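EmGH1 (Erythrobacter marinus, PDB 5Z87) probably hydrolyses beta-glucosidic bonds as a glycoside hydrolase family 3 enzyme. Local coordinates at residues S622-V627 with Q704-L709. Numbering follows the deposited sequence.
Sequences SGKLPV and QDVVQL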
ATOM      1  N   SER A 622      27.960  15.401   7.656  1.00 28.63           N
ATOM      2  CA  SER A 622      27.113  15.353   8.838  1.00 22.40           C
ATOM      3  C   SER A 622      25.637  15.225   8.482  1.00 21.99           C
ATOM      4  O   SER A 622      24.795  15.396   9.366  1.00 21.27           O
ATOM      5  CB  SER A 622      27.327  16.608   9.690  1.00 20.63           C
ATOM      6  OG  SER A 622      26.716  17.733   9.072  1.00 25.86           O
ATOM      7  N   GLY A 623      25.297  14.982   7.217  1.00 19.10           N
ATOM      8  CA  GLY A 623      23.917  14.721   6.865  1.00 25.48           C
ATOM      9  C   GLY A 623      23.425  13.395   7.420  1.00 25.77           C
ATOM     10  O   GLY A 623      24.193  12.458   7.648  1.00 21.59           O
ATOM     11  N   LYS A 624      22.113  13.328   7.660  1.00 24.44           N
ATOM     12  CA  LYS A 624      21.435  12.120   8.119  1.00 23.44           C
ATOM     13  C   LYS A 624      20.248  11.848   7.209  1.00 20.52           C
ATOM     14  O   LYS A 624      19.619  12.778   6.702  1.00 21.68           O
ATOM     15  CB  LYS A 624      20.949  12.255   9.568  1.00 18.18           C
ATOM     16  CG  LYS A 624      22.043  12.573  10.584  1.00 24.14           C
ATOM     17  CD  LYS A 624      22.867  11.328  10.880  1.00 21.41           C
ATOM     18  CE  LYS A 624      23.571  11.435  12.208  1.00 26.99           C
ATOM     19  NZ  LYS A 624      24.340  10.198  12.522  1.00 26.36           N
ATOM     20  N   LEU A 625      19.936  10.571   7.001  1.00 19.32           N
ATOM     21  CA  LEU A 625      18.816  10.220   6.123  1.00 17.50           C
ATOM     22  C   LEU A 625      17.490  10.638   6.758  1.00 22.28           C
ATOM     23  O   LEU A 625      17.255  10.355   7.945  1.00 24.10           O
ATOM     24  CB  LEU A 625      18.817   8.726   5.829  1.00 18.27           C
ATOM     25  CG  LEU A 625      19.852   8.331   4.776  1.00 22.96           C
ATOM     26  CD1 LEU A 625      19.916   6.820   4.640  1.00 12.07           C
ATOM     27  CD2 LEU A 625      19.544   8.997   3.430  1.00 12.18           C
ATOM     28  N   PRO A 626      16.624  11.351   6.034  1.00 20.82           N
ATOM     29  CA  PRO A 626      15.289  11.680   6.565  1.00 24.55           C
ATOM     30  C   PRO A 626      14.209  10.695   6.134  1.00 22.62           C
ATOM     31  O   PRO A 626      13.026  10.946   6.412  1.00 17.80           O
ATOM     32  CB  PRO A 626      15.037  13.059   5.950  1.00 17.24           C
ATOM     33  CG  PRO A 626      15.671  12.924   4.554  1.00 22.04           C
ATOM     34  CD  PRO A 626      16.886  12.030   4.747  1.00 22.16           C
ATOM     35  N   VAL A 627      14.598   9.624   5.447  1.00 19.88           N
ATOM     36  CA  VAL A 627      13.726   8.520   5.079  1.00 17.45           C
ATOM     37  C   VAL A 627      14.446   7.229   5.439  1.00 21.84           C
ATOM     38  O   VAL A 627      15.659   7.207   5.657  1.00 21.07           O
ATOM     39  CB  VAL A 627      13.386   8.520   3.576  1.00 20.10           C
ATOM     40  CG1 VAL A 627      12.457   9.653   3.222  1.00 15.89           C
ATOM     41  CG2 VAL A 627      14.690   8.587   2.755  1.00 14.99           C
ATOM     42  N   GLN A 704      30.252  16.969  13.322  1.00 22.85           N
ATOM     43  CA  GLN A 704      28.889  17.095  13.808  1.00 27.44           C
ATOM     44  C   GLN A 704      28.174  15.749  13.815  1.00 26.82           C
ATOM     45  O   GLN A 704      28.462  14.856  13.012  1.00 24.91           O
ATOM     46  CB  GLN A 704      28.103  18.084  12.957  1.00 26.62           C
ATOM     47  CG  GLN A 704      28.583  19.513  13.098  1.00 26.96           C
ATOM     48  CD  GLN A 704      27.779  20.454  12.229  1.00 22.16           C
ATOM     49  OE1 GLN A 704      27.015  21.281  12.729  1.00 31.70           O
ATOM     50  NE2 GLN A 704      27.925  20.317  10.929  1.00 18.85           N
ATOM     51  N   ASP A 705      27.234  15.617  14.741  1.00 27.27           N
ATOM     52  CA  ASP A 705      26.317  14.489  14.765  1.00 30.72           C
ATOM     53  C   ASP A 705      24.928  15.020  15.102  1.00 28.21           C
ATOM     54  O   ASP A 705      24.780  16.082  15.723  1.00 24.51           O
ATOM     55  CB  ASP A 705      26.766  13.418  15.780  1.00 23.22           C
ATOM     56  CG  ASP A 705      26.260  12.018  15.431  1.00 28.21           C
ATOM     57  OD1 ASP A 705      25.771  11.812  14.300  1.00 30.28           O
ATOM     58  OD2 ASP A 705      26.364  11.112  16.288  1.00 29.62           O
ATOM     59  N   VAL A 706      23.904  14.274  14.695  1.00 21.19           N
ATOM     60  CA  VAL A 706      22.522  14.604  15.026  1.00 19.02           C
ATOM     61  C   VAL A 706      22.056  13.646  16.115  1.00 24.49           C
ATOM     62  O   VAL A 706      21.811  12.465  15.855  1.00 22.91           O
ATOM     63  CB  VAL A 706      21.610  14.545  13.798  1.00 24.67           C
ATOM     64  CG1 VAL A 706      20.197  14.927  14.191  1.00 17.71           C
ATOM     65  CG2 VAL A 706      22.144  15.477  12.701  1.00 23.77           C
ATOM     66  N   VAL A 707      21.949  14.160  17.340  1.00 24.06           N
ATOM     67  CA  VAL A 707      21.400  13.412  18.462  1.00 20.93           C
ATOM     68  C   VAL A 707      19.892  13.289  18.285  1.00 29.18           C
ATOM     69  O   VAL A 707      19.203  14.291  18.058  1.00 31.06           O
ATOM     70  CB  VAL A 707      21.762  14.128  19.770  1.00 22.66           C
ATOM     71  CG1 VAL A 707      21.065  13.514  20.962  1.00 20.22           C
ATOM     72  CG2 VAL A 707      23.272  14.121  19.958  1.00 27.79           C
ATOM     73  N   GLN A 708      19.361  12.065  18.384  1.00 25.03           N
ATOM     74  CA  GLN A 708      17.972  11.788  18.023  1.00 19.02           C
ATOM     75  C   GLN A 708      17.213  11.170  19.191  1.00 18.69           C
ATOM     76  O   GLN A 708      17.671  10.195  19.797  1.00 23.19           O
ATOM     77  CB  GLN A 708      17.907  10.875  16.791  1.00 19.05           C
ATOM     78  CG  GLN A 708      18.575  11.498  15.574  1.00 25.47           C
ATOM     79  CD  GLN A 708      18.790  10.533  14.415  1.00 24.53           C
ATOM     80  OE1 GLN A 708      17.985   9.626  14.158  1.00 21.21           O
ATOM     81  NE2 GLN A 708      19.891  10.725  13.708  1.00 19.05           N
ATOM     82  N   LEU A 709      16.036  11.726  19.484  1.00 27.29           N
ATOM     83  CA  LEU A 709      15.175  11.268  20.570  1.00 23.11           C
ATOM     84  C   LEU A 709      13.901  10.636  20.006  1.00 23.62           C
ATOM     85  O   LEU A 709      13.297  11.170  19.073  1.00 22.27           O
ATOM     86  CB  LEU A 709      14.825  12.433  21.500  1.00 19.02           C
ATOM     87  CG  LEU A 709      14.110  12.110  22.825  1.00 30.45           C
ATOM     88  CD1 LEU A 709      15.079  11.538  23.847  1.00 25.68           C
ATOM     89  CD2 LEU A 709      13.444  13.351  23.380  1.00 25.82           C
TER
HETATM   90  O   HOH W   1      25.606  14.238  11.585  1.00 31.51           O
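Lys624 reaches from a loop of the family 3 C-terminal domain to strand 703-713 of the fibronectin type III-like domain, where its NZ lies 2.8 Å from Asp705 OD1. This buried salt bridge is also a hydrogen bond: the ammonium meets OD1 nearly along the C-O axis, and the two side chains cross at about a right angle. A bend at chi2 (-76°) in an otherwise extended outer chain carries the lysine alongside Val706, the two running in opposite directions, with Lys624 CG 3.6 Å from Val706 CG2. Lys624 CE passes 4.0 Å from Gln708 NE2. At Ser622 the contact is mainly carbon to carbon, CB resting 3.7 Å from Gln704 CB; the polar ends turn to other partners, Ser622 OG to Lys730 and Gln704 NE2 to Glu415. The carbonyl oxygens of Gly665 and Pro772 also accept from Lys624 NZ; one shell out, Tyr673 OH bonds Asp705 OD2, so both carboxylate oxygens are held. A methionine in place of Lys624 would probably leave the buried Asp705 carboxylate without its countercharge and those two carbonyls without their shared donor. Gln708 NE2 is bonded to the Gly663 carbonyl and only weakly to Val706 O, while OE1 is hydrogen-bonded to Tyr710 OH. A water 2.6 Å from Ser622 O and, at a longer 3.3 Å, from Gln704 O may link the two backbones.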